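Side-chain contacts in LEOA (Escherichia coli, PDB 4AUR), which is a bacterial dynamin from enterotoxigenic strains that probably binds and hydrolyses GTP, and may be connected with the LT toxin: residues Ile35-Asp38 with Leu39-Thr43; Gly60-Ser63 with Asp64-Ser68; Val300-Asn303 with Asp304-His308; Glu336-Leu339 with Met340-Arg344. All blocks are in the same frame, centred on the assembly; numbering follows the deposited sequence.

Interaction 1 (Ile35-Asp38 with Leu39-Thr43); sequences ISDD and LQKVT
Asp-37 and Lys-41, one helical turn apart, form a salt bridge at the start of helix 38-51. Bends at chi2 and chi4 of the lysine bring its NZ round to Asp-37 OD2. The modelled separation is very short, and at this resolution its exact value is doubtful. With chi1 at 70°, the aspartate places CG between its own N and carbonyl carbon; the carboxylate reaches out to the lysine and makes no capping bond to a backbone N-H, although Asp-37 holds the N-cap position. The main chain is satisfied separately: the carbonyl of Asp-37 accepts from Lys-41 N (Lys-41 N to Asp-37 O, 3.0 Å), and that of Asp-38 from Val-42 N (Val-42 N to Asp-38 O, 2.9 Å).

Two other carbonyls each satisfy two donors. Ile-35 O takes Asp-38 N (2.7 Å) on one face of its plane, a bond that ties the loop to the first residue of the helix, and Ser-36 OG (3.1 Å), from within the loop, on the other. Leu-39 O likewise takes Thr-43 N and, from the opposite face, Thr-43 OG1 at 3.2 Å; that hydroxyl has a second hydrogen bond, to Arg-22 NH1 of helix 3-30. On the apolar side, Ile-35 CG2 lies 4.1 Å from Leu-39 CG, and both residues also touch Leu-25 of helix 3-30. Altogether this is a helix N-terminus with an i to i+4 Asp-Lys salt bridge on its first turn, in the connection between two helices, 3-30 and 38-51, that pack against each other.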
loop_
_atom_site.group_PDB
_atom_site.type_symbol
_atom_site.label_atom_id
_atom_site.label_comp_id
_atom_site.label_asym_id
_atom_site.label_seq_id
_atom_site.Cartn_x
_atom_site.Cartn_y
_atom_site.Cartn_z
ATOM N N ILE A 35 -10.743 16.038 -11.906
ATOM C CA ILE A 35 -11.348 17.207 -11.229
ATOM C C ILE A 35 -12.570 17.849 -11.961
ATOM O O ILE A 35 -13.521 18.289 -11.312
ATOM C CB ILE A 35 -10.296 18.307 -10.849
ATOM C CG1 ILE A 35 -9.252 17.767 -9.894
ATOM C CG2 ILE A 35 -10.953 19.513 -10.188
ATOM C CD1 ILE A 35 -9.752 16.648 -9.029
ATOM N N SER A 36 -12.556 17.870 -13.291
ATOM C CA SER A 36 -13.339 18.847 -14.074
ATOM C C SER A 36 -13.418 20.175 -13.307
ATOM O O SER A 36 -12.426 20.921 -13.266
ATOM C CB SER A 36 -14.714 18.301 -14.571
ATOM O OG SER A 36 -15.671 18.094 -13.554
ATOM N N ASP A 37 -14.560 20.456 -12.694
ATOM C CA ASP A 37 -14.725 21.682 -11.926
ATOM C C ASP A 37 -15.254 21.372 -10.542
ATOM O O ASP A 37 -15.989 22.153 -9.982
ATOM C CB ASP A 37 -15.668 22.643 -12.661
ATOM C CG ASP A 37 -17.103 22.163 -12.673
ATOM O OD1 ASP A 37 -17.355 20.927 -12.575
ATOM O OD2 ASP A 37 -17.984 23.039 -12.771
ATOM N N ASP A 38 -14.855 20.221 -10.003
ATOM C CA ASP A 38 -15.260 19.772 -8.673
ATOM C C ASP A 38 -14.831 20.790 -7.609
ATOM O O ASP A 38 -15.522 20.977 -6.625
ATOM C CB ASP A 38 -14.682 18.380 -8.362
ATOM C CG ASP A 38 -15.344 17.221 -9.178
ATOM O OD1 ASP A 38 -16.554 17.289 -9.480
ATOM O OD2 ASP A 38 -14.650 16.214 -9.486
ATOM N N LEU A 39 -13.721 21.480 -7.815
ATOM C CA LEU A 39 -13.298 22.525 -6.871
ATOM C C LEU A 39 -14.297 23.667 -6.768
ATOM O O LEU A 39 -14.686 24.079 -5.675
ATOM C CB LEU A 39 -11.926 23.095 -7.253
ATOM C CG LEU A 39 -10.710 22.177 -7.084
ATOM C CD1 LEU A 39 -9.417 22.840 -7.522
ATOM C CD2 LEU A 39 -10.586 21.718 -5.645
ATOM N N GLN A 40 -14.735 24.183 -7.901
ATOM C CA GLN A 40 -15.702 25.262 -7.864
ATOM C C GLN A 40 -17.085 24.758 -7.435
ATOM O O GLN A 40 -17.841 25.487 -6.796
ATOM C CB GLN A 40 -15.743 25.991 -9.198
ATOM C CG GLN A 40 -16.101 27.457 -9.039
ATOM C CD GLN A 40 -14.914 28.329 -8.624
ATOM O OE1 GLN A 40 -13.803 28.205 -9.181
ATOM N NE2 GLN A 40 -15.150 29.244 -7.656
ATOM N N LYS A 41 -17.420 23.513 -7.763
ATOM C CA LYS A 41 -18.703 22.944 -7.332
ATOM C C LYS A 41 -18.726 22.898 -5.822
ATOM O O LYS A 41 -19.691 23.330 -5.204
ATOM C CB LYS A 41 -18.917 21.549 -7.875
ATOM C CG LYS A 41 -19.010 21.454 -9.388
ATOM C CD LYS A 41 -20.430 21.597 -9.890
ATOM C CE LYS A 41 -20.483 21.563 -11.408
ATOM N NZ LYS A 41 -20.288 22.920 -11.998
ATOM N N VAL A 42 -17.638 22.409 -5.231
ATOM C CA VAL A 42 -17.538 22.307 -3.763
ATOM C C VAL A 42 -17.639 23.655 -3.042
ATOM O O VAL A 42 -18.372 23.782 -2.069
ATOM C CB VAL A 42 -16.260 21.559 -3.349
ATOM C CG1 VAL A 42 -15.932 21.767 -1.877
ATOM C CG2 VAL A 42 -16.412 20.079 -3.656
ATOM N N THR A 43 -16.893 24.652 -3.505
ATOM C CA THR A 43 -17.040 26.022 -2.991
ATOM C C THR A 43 -18.502 26.516 -2.999
ATOM O O THR A 43 -18.997 26.984 -1.983
ATOM C CB THR A 43 -16.198 27.008 -3.810
ATOM O OG1 THR A 43 -14.832 26.611 -3.772
ATOM C CG2 THR A 43 -16.308 28.414 -3.259
#

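Interaction 2 (Gly60-Ser63 with Asp64-Ser68)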
loop_
_atom_site.group_PDB
_atom_site.type_symbol
_atom_site.label_atom_id
_atom_site.label_comp_id
_atom_site.label_asym_id
_atom_site.label_seq_id
_atom_site.Cartn_x
_atom_site.Cartn_y
_atom_site.Cartn_z
ATOM N N GLY A 60 -48.134 15.377 13.444
ATOM C CA GLY A 60 -49.076 14.820 14.396
ATOM C C GLY A 60 -50.397 15.570 14.428
ATOM O O GLY A 60 -50.529 16.668 13.897
ATOM N N ALA A 61 -51.388 14.956 15.054
ATOM C CA ALA A 61 -52.674 15.588 15.215
ATOM C C ALA A 61 -52.524 16.630 16.287
ATOM O O ALA A 61 -51.764 16.426 17.223
ATOM C CB ALA A 61 -53.712 14.567 15.605
ATOM N N PHE A 62 -53.234 17.748 16.141
ATOM C CA PHE A 62 -53.111 18.861 17.082
ATOM C C PHE A 62 -53.683 18.504 18.437
ATOM O O PHE A 62 -53.158 18.924 19.465
ATOM C CB PHE A 62 -53.777 20.116 16.524
ATOM C CG PHE A 62 -53.002 20.744 15.399
ATOM C CD1 PHE A 62 -51.940 21.600 15.664
ATOM C CD2 PHE A 62 -53.315 20.456 14.077
ATOM C CE1 PHE A 62 -51.214 22.164 14.630
ATOM C CE2 PHE A 62 -52.585 21.017 13.040
ATOM C CZ PHE A 62 -51.532 21.868 13.318
ATOM N N SER A 63 -54.740 17.697 18.416
ATOM C CA SER A 63 -55.377 17.172 19.622
ATOM C C SER A 63 -54.438 16.311 20.460
ATOM O O SER A 63 -54.668 16.155 21.655
ATOM C CB SER A 63 -56.616 16.353 19.254
ATOM O OG SER A 63 -56.309 15.394 18.256
ATOM N N ASP A 64 -53.389 15.758 19.849
ATOM C CA ASP A 64 -52.351 15.075 20.601
ATOM C C ASP A 64 -51.313 16.060 21.172
ATOM O O ASP A 64 -50.281 15.659 21.704
ATOM C CB ASP A 64 -51.703 13.972 19.755
ATOM C CG ASP A 64 -52.678 12.832 19.421
ATOM O OD1 ASP A 64 -53.865 12.932 19.793
ATOM O OD2 ASP A 64 -52.265 11.829 18.786
ATOM N N GLY A 65 -51.580 17.350 21.091
ATOM C CA GLY A 65 -50.796 18.309 21.874
ATOM C C GLY A 65 -49.406 18.563 21.335
ATOM O O GLY A 65 -48.458 18.778 22.077
ATOM N N LYS A 66 -49.329 18.547 20.017
ATOM C CA LYS A 66 -48.132 18.823 19.248
ATOM C C LYS A 66 -47.578 20.206 19.551
ATOM O O LYS A 66 -46.368 20.396 19.659
ATOM C CB LYS A 66 -48.551 18.756 17.775
ATOM C CG LYS A 66 -47.509 19.101 16.754
ATOM C CD LYS A 66 -48.156 19.675 15.499
ATOM C CE LYS A 66 -48.920 18.639 14.700
ATOM N NZ LYS A 66 -49.133 19.036 13.273
ATOM N N THR A 67 -48.472 21.180 19.658
ATOM C CA THR A 67 -48.063 22.564 19.798
ATOM C C THR A 67 -47.381 22.788 21.156
ATOM O O THR A 67 -46.450 23.592 21.286
ATOM C CB THR A 67 -49.265 23.504 19.616
ATOM O OG1 THR A 67 -49.789 23.360 18.290
ATOM C CG2 THR A 67 -48.849 24.930 19.815
ATOM N N SER A 68 -47.836 22.062 22.164
ATOM C CA SER A 68 -47.215 22.155 23.468
ATOM C C SER A 68 -45.797 21.608 23.354
ATOM O O SER A 68 -44.838 22.216 23.848
ATOM C CB SER A 68 -48.016 21.366 24.503
ATOM O OG SER A 68 -49.403 21.564 24.313
#
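The sequence and the strand-loop-helix geometry here are consistent with a P-loop (Walker A) motif, as expected of a dynamin GTPase, and Phe-62 and Lys-66 meet across it. The lysine ammonium lies over one face of the phenylalanine ring, offset toward the rim: Lys-66 NZ is 4.0 Å from the centroid of the Phe-62 ring, 23° off the normal, a cation-pi contact. The lysine side chain gets there by leaving with CG anti to the backbone N (chi1 176°) and then bending at chi3. At the ring edge, in its plane, Thr-67 OG1 sits 3.8 Å from Phe-62 CD1. Two backbone bonds shape the turn of the loop: Asp-64 N to Ala-61 O at 3.2 Å, and Gly-65 N to Phe-62 O at 2.8 Å. The ammonium has a stronger partner in Asp-108, its salt-bridge mate at the end of strand 104-108. Asn-177, at the end of strand 172-177, and Lys-178 just after it bond the carbonyls of Asp-64 and Ser-63 respectively, so the loop lies between strand 54-60, helix 66-74 and the ends of these two further strands.

Interaction 3 (Val300-Asn303 with Asp304-His308)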
loop_
_atom_site.group_PDB
_atom_site.type_symbol
_atom_site.label_atom_id
_atom_site.label_comp_id
_atom_site.label_asym_id
_atom_site.label_seq_id
_atom_site.Cartn_x
_atom_site.Cartn_y
_atom_site.Cartn_z
ATOM N N VAL A 300 9.267 -0.518 -5.574
ATOM C CA VAL A 300 10.372 0.390 -5.801
ATOM C C VAL A 300 11.386 0.254 -4.705
ATOM O O VAL A 300 12.560 0.406 -4.960
ATOM C CB VAL A 300 9.917 1.845 -5.836
ATOM C CG1 VAL A 300 11.109 2.784 -5.999
ATOM C CG2 VAL A 300 8.896 2.055 -6.940
ATOM N N GLU A 301 10.945 -0.017 -3.485
ATOM C CA GLU A 301 11.882 -0.222 -2.395
ATOM C C GLU A 301 12.690 -1.499 -2.674
ATOM O O GLU A 301 13.898 -1.443 -2.818
ATOM C CB GLU A 301 11.144 -0.258 -1.052
ATOM C CG GLU A 301 11.737 -1.150 0.037
ATOM C CD GLU A 301 10.652 -1.996 0.722
ATOM O OE1 GLU A 301 10.204 -3.031 0.126
ATOM O OE2 GLU A 301 10.236 -1.605 1.841
ATOM N N LYS A 302 12.010 -2.631 -2.789
ATOM C CA LYS A 302 12.655 -3.887 -3.145
ATOM C C LYS A 302 13.618 -3.775 -4.316
ATOM O O LYS A 302 14.674 -4.343 -4.282
ATOM C CB LYS A 302 11.597 -4.923 -3.492
ATOM C CG LYS A 302 12.119 -6.102 -4.293
ATOM C CD LYS A 302 11.258 -7.349 -4.143
ATOM C CE LYS A 302 11.648 -8.436 -5.160
ATOM N NZ LYS A 302 13.113 -8.749 -5.289
ATOM N N ASN A 303 13.228 -3.080 -5.375
ATOM C CA ASN A 303 14.070 -2.963 -6.557
ATOM C C ASN A 303 15.282 -2.142 -6.291
ATOM O O ASN A 303 16.310 -2.409 -6.851
ATOM C CB ASN A 303 13.325 -2.341 -7.742
ATOM C CG ASN A 303 14.106 -2.452 -9.057
ATOM O OD1 ASN A 303 14.508 -1.453 -9.644
ATOM N ND2 ASN A 303 14.318 -3.685 -9.522
ATOM N N ASP A 304 15.148 -1.130 -5.451
ATOM C CA ASP A 304 16.249 -0.252 -5.117
ATOM C C ASP A 304 17.226 -1.012 -4.219
ATOM O O ASP A 304 18.427 -0.842 -4.324
ATOM C CB ASP A 304 15.704 0.998 -4.418
ATOM C CG ASP A 304 16.695 2.169 -4.409
ATOM O OD1 ASP A 304 17.770 2.065 -5.038
ATOM O OD2 ASP A 304 16.387 3.210 -3.773
ATOM N N GLU A 305 16.703 -1.883 -3.367
ATOM C CA GLU A 305 17.519 -2.614 -2.419
ATOM C C GLU A 305 18.266 -3.755 -3.108
ATOM O O GLU A 305 19.435 -4.007 -2.801
ATOM C CB GLU A 305 16.651 -3.117 -1.264
ATOM C CG GLU A 305 16.125 -1.973 -0.392
ATOM C CD GLU A 305 14.967 -2.356 0.543
ATOM O OE1 GLU A 305 14.415 -3.482 0.409
ATOM O OE2 GLU A 305 14.598 -1.512 1.415
ATOM N N ASP A 306 17.594 -4.441 -4.031
ATOM C CA ASP A 306 18.239 -5.406 -4.921
ATOM C C ASP A 306 19.448 -4.800 -5.619
ATOM O O ASP A 306 20.480 -5.438 -5.715
ATOM C CB ASP A 306 17.296 -5.881 -6.022
ATOM C CG ASP A 306 16.315 -6.958 -5.573
ATOM O OD1 ASP A 306 16.337 -7.401 -4.405
ATOM O OD2 ASP A 306 15.503 -7.383 -6.427
HETATM N N MSE A 307 19.332 -3.583 -6.141
HETATM C CA MSE A 307 20.450 -3.013 -6.919
HETATM C C MSE A 307 21.682 -2.966 -6.056
HETATM O O MSE A 307 22.758 -3.320 -6.507
HETATM C CB MSE A 307 20.202 -1.611 -7.484
HETATM C CG MSE A 307 18.962 -1.499 -8.362
HETATM SE SE MSE A 307 19.183 -2.495 -10.044
HETATM C CE MSE A 307 17.595 -3.649 -9.870
ATOM N N HIS A 308 21.532 -2.529 -4.806
ATOM C CA HIS A 308 22.654 -2.463 -3.885
ATOM C C HIS A 308 23.105 -3.866 -3.522
ATOM O O HIS A 308 24.284 -4.161 -3.552
ATOM C CB HIS A 308 22.319 -1.594 -2.657
ATOM C CG HIS A 308 22.126 -0.142 -3.005
ATOM N ND1 HIS A 308 23.156 0.658 -3.466
ATOM C CD2 HIS A 308 21.015 0.636 -3.020
ATOM C CE1 HIS A 308 22.691 1.867 -3.727
ATOM N NE2 HIS A 308 21.395 1.879 -3.471
#
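Lys-302 and Asp-306 cross at an angle on one side of helix 275-343, with the lysine reaching forward along the axis. Its chain runs almost straight until chi4 (48°), where it turns the ammonium onto the carboxylate. Lys-302 NZ meets Asp-306 OD2 at 3.0 Å on the syn side, 18° out of the carboxylate plane, making a salt bridge. The strongest partner of this nitrogen is Ser-402 OG of helix 368-408, and it donates to Gln-399 O there as well, so three acceptors grip it.

Next to this pair, one residue earlier on each side, Glu-301 and Glu-305 lie close with their carboxylate planes only 15° apart. Glu-301 OE1 and Glu-305 OE1 are 4.2 Å from each other. Both residues are exposed, so solvent probably screens the like charges.

Asn-303 and Met-307, a selenomethionine in the crystal, form a third pair. The methionine chain folds back at chi2 and chi3, which brings its methyl CE to touch the amide of Asn-303 at ND2. The amide is held from elsewhere, since Asn-303 OD1 is hydrogen-bonded to Ser-546 just before helix 547-567.

Underneath run i to i+4 backbone bonds, such as Asp-306 N to Lys-302 O at 2.9 Å. Side chains paired one turn apart on a long helix, with the polar ends of some shared with neighbouring parts of the chain, fit the helical bundle of a dynamin-like protein.

Interaction 4 (Glu336-Leu339 with Met340-Arg344); sequences EKQL and MSQLR
Gln-338 and Gln-342 join their side-chain amides one turn apart near the C-terminal end of helix 275-343. Gln-342 NE2 donates to Gln-338 OE1 over 2.7 Å, arriving in the carbonyl plane on a lone pair, and the two amide planes stand 55° apart. The bend of Gln-338 at chi2 (58°) turns its OE1 forward along the helix, while Gln-342, extended beyond CG, comes across it. Beside this pair, Ser-341 OG donates to Gln-338 O at 2.9 Å, an acceptor that also takes the backbone N of Gln-342 at 3.1 Å. One carbonyl therefore serves a side-chain and a main-chain donor.

Further out, helix 351-359 supplies Glu-358, whose carboxylate takes a second bond from Gln-342 NE2, and Phe-354, which touches the same glutamine. On another side Met-340, a selenomethionine, packs on Ala-504 and Ile-507 of helix 489-518, and Glu-336 is hydrogen-bonded to Tyr-515 there. One amide nitrogen giving to both a neutral oxygen and a carboxylate is consistent with the amide of Gln-342 as modelled, and with Gln-338 presenting its oxygen rather than its nitrogen.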
loop_
_atom_site.group_PDB
_atom_site.type_symbol
_atom_site.label_atom_id
_atom_site.label_comp_id
_atom_site.label_asym_id
_atom_site.label_seq_id
_atom_site.Cartn_x
_atom_site.Cartn_y
_atom_site.Cartn_z
ATOM N N GLU A 336 56.771 -25.251 -8.761
ATOM C CA GLU A 336 57.975 -24.811 -9.469
ATOM C C GLU A 336 59.186 -24.791 -8.564
ATOM O O GLU A 336 60.254 -25.146 -8.999
ATOM C CB GLU A 336 57.758 -23.426 -10.083
ATOM C CG GLU A 336 58.785 -23.001 -11.130
ATOM C CD GLU A 336 58.641 -21.546 -11.578
ATOM O OE1 GLU A 336 57.868 -20.779 -10.965
ATOM O OE2 GLU A 336 59.299 -21.153 -12.564
ATOM N N LYS A 337 59.037 -24.368 -7.316
ATOM C CA LYS A 337 60.165 -24.382 -6.386
ATOM C C LYS A 337 60.616 -25.834 -6.153
ATOM O O LYS A 337 61.826 -26.122 -6.070
ATOM C CB LYS A 337 59.802 -23.697 -5.057
ATOM C CG LYS A 337 60.717 -24.062 -3.884
ATOM C CD LYS A 337 60.193 -23.600 -2.513
ATOM C CE LYS A 337 60.852 -24.373 -1.359
ATOM N NZ LYS A 337 60.512 -23.835 -0.002
ATOM N N GLN A 338 59.625 -26.727 -6.054
ATOM C CA GLN A 338 59.856 -28.122 -5.763
ATOM C C GLN A 338 60.659 -28.765 -6.884
ATOM O O GLN A 338 61.732 -29.310 -6.632
ATOM C CB GLN A 338 58.527 -28.846 -5.535
ATOM C CG GLN A 338 58.589 -30.375 -5.585
ATOM C CD GLN A 338 59.554 -30.986 -4.571
ATOM O OE1 GLN A 338 60.406 -31.810 -4.929
ATOM N NE2 GLN A 338 59.426 -30.585 -3.300
ATOM N N LEU A 339 60.146 -28.694 -8.108
ATOM C CA LEU A 339 60.866 -29.160 -9.300
ATOM C C LEU A 339 62.276 -28.567 -9.428
ATOM O O LEU A 339 63.228 -29.263 -9.810
ATOM C CB LEU A 339 60.075 -28.849 -10.573
ATOM C CG LEU A 339 58.846 -29.699 -10.902
ATOM C CD1 LEU A 339 58.096 -29.093 -12.059
ATOM C CD2 LEU A 339 59.209 -31.124 -11.246
HETATM N N MSE A 340 62.435 -27.293 -9.094
HETATM C CA MSE A 340 63.760 -26.694 -9.225
HETATM C C MSE A 340 64.722 -27.268 -8.180
HETATM O O MSE A 340 65.873 -27.513 -8.475
HETATM C CB MSE A 340 63.712 -25.148 -9.234
HETATM C CG MSE A 340 63.115 -24.484 -10.481
HETATM SE SE MSE A 340 64.023 -25.016 -12.141
HETATM C CE MSE A 340 65.479 -23.681 -12.116
ATOM N N SER A 341 64.277 -27.507 -6.961
ATOM C CA SER A 341 65.183 -28.034 -5.941
ATOM C C SER A 341 65.509 -29.520 -6.164
ATOM O O SER A 341 66.477 -30.051 -5.619
ATOM C CB SER A 341 64.579 -27.851 -4.557
ATOM O OG SER A 341 63.508 -28.759 -4.412
ATOM N N GLN A 342 64.685 -30.190 -6.952
ATOM C CA GLN A 342 64.969 -31.539 -7.344
ATOM C C GLN A 342 66.023 -31.545 -8.410
ATOM O O GLN A 342 66.797 -32.493 -8.519
ATOM C CB GLN A 342 63.729 -32.207 -7.907
ATOM C CG GLN A 342 62.807 -32.769 -6.863
ATOM C CD GLN A 342 61.749 -33.623 -7.503
ATOM O OE1 GLN A 342 62.048 -34.530 -8.283
ATOM N NE2 GLN A 342 60.497 -33.333 -7.191
ATOM N N LEU A 343 66.033 -30.503 -9.224
ATOM C CA LEU A 343 66.933 -30.458 -10.360
ATOM C C LEU A 343 68.336 -30.166 -9.932
ATOM O O LEU A 343 69.255 -30.842 -10.368
ATOM C CB LEU A 343 66.507 -29.394 -11.364
ATOM C CG LEU A 343 67.427 -29.205 -12.576
ATOM C CD1 LEU A 343 67.751 -30.507 -13.302
ATOM C CD2 LEU A 343 66.789 -28.240 -13.555
ATOM N N ARG A 344 68.520 -29.161 -9.084
ATOM C CA ARG A 344 69.865 -28.624 -8.881
ATOM C C ARG A 344 70.896 -29.624 -8.322
ATOM O O ARG A 344 72.083 -29.473 -8.605
ATOM C CB ARG A 344 69.847 -27.305 -8.092
ATOM C CG ARG A 344 69.538 -27.385 -6.596
ATOM C CD ARG A 344 69.664 -25.995 -5.942
ATOM N NE ARG A 344 68.879 -24.954 -6.646
ATOM C CZ ARG A 344 67.622 -24.584 -6.355
ATOM N NH1 ARG A 344 66.939 -25.136 -5.343
ATOM N NH2 ARG A 344 67.041 -23.641 -7.090
#

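Overall arrangement
From the N terminus the four contacts come in series, each within one continuous run of chain: none spans a long loop, and none nests in or crosses another. Interaction 1 turns the chain from helix 3-30 into helix 38-51. Strand 54-60 follows, and interaction 2 makes the turn from it into helix 66-74 in what is probably the GTPase part of the chain, its centre about 45 Å from that of interaction 1. Interactions 3 and 4 both ride on helix 275-343, centres about 54 Å apart, where it meets helices 368-408 and 547-567, then 351-359 and 489-518. Interactions 2 and 4 lie on opposite sides of the chain's centre, about 126 Å between their centres, a sign of how elongated the chain is.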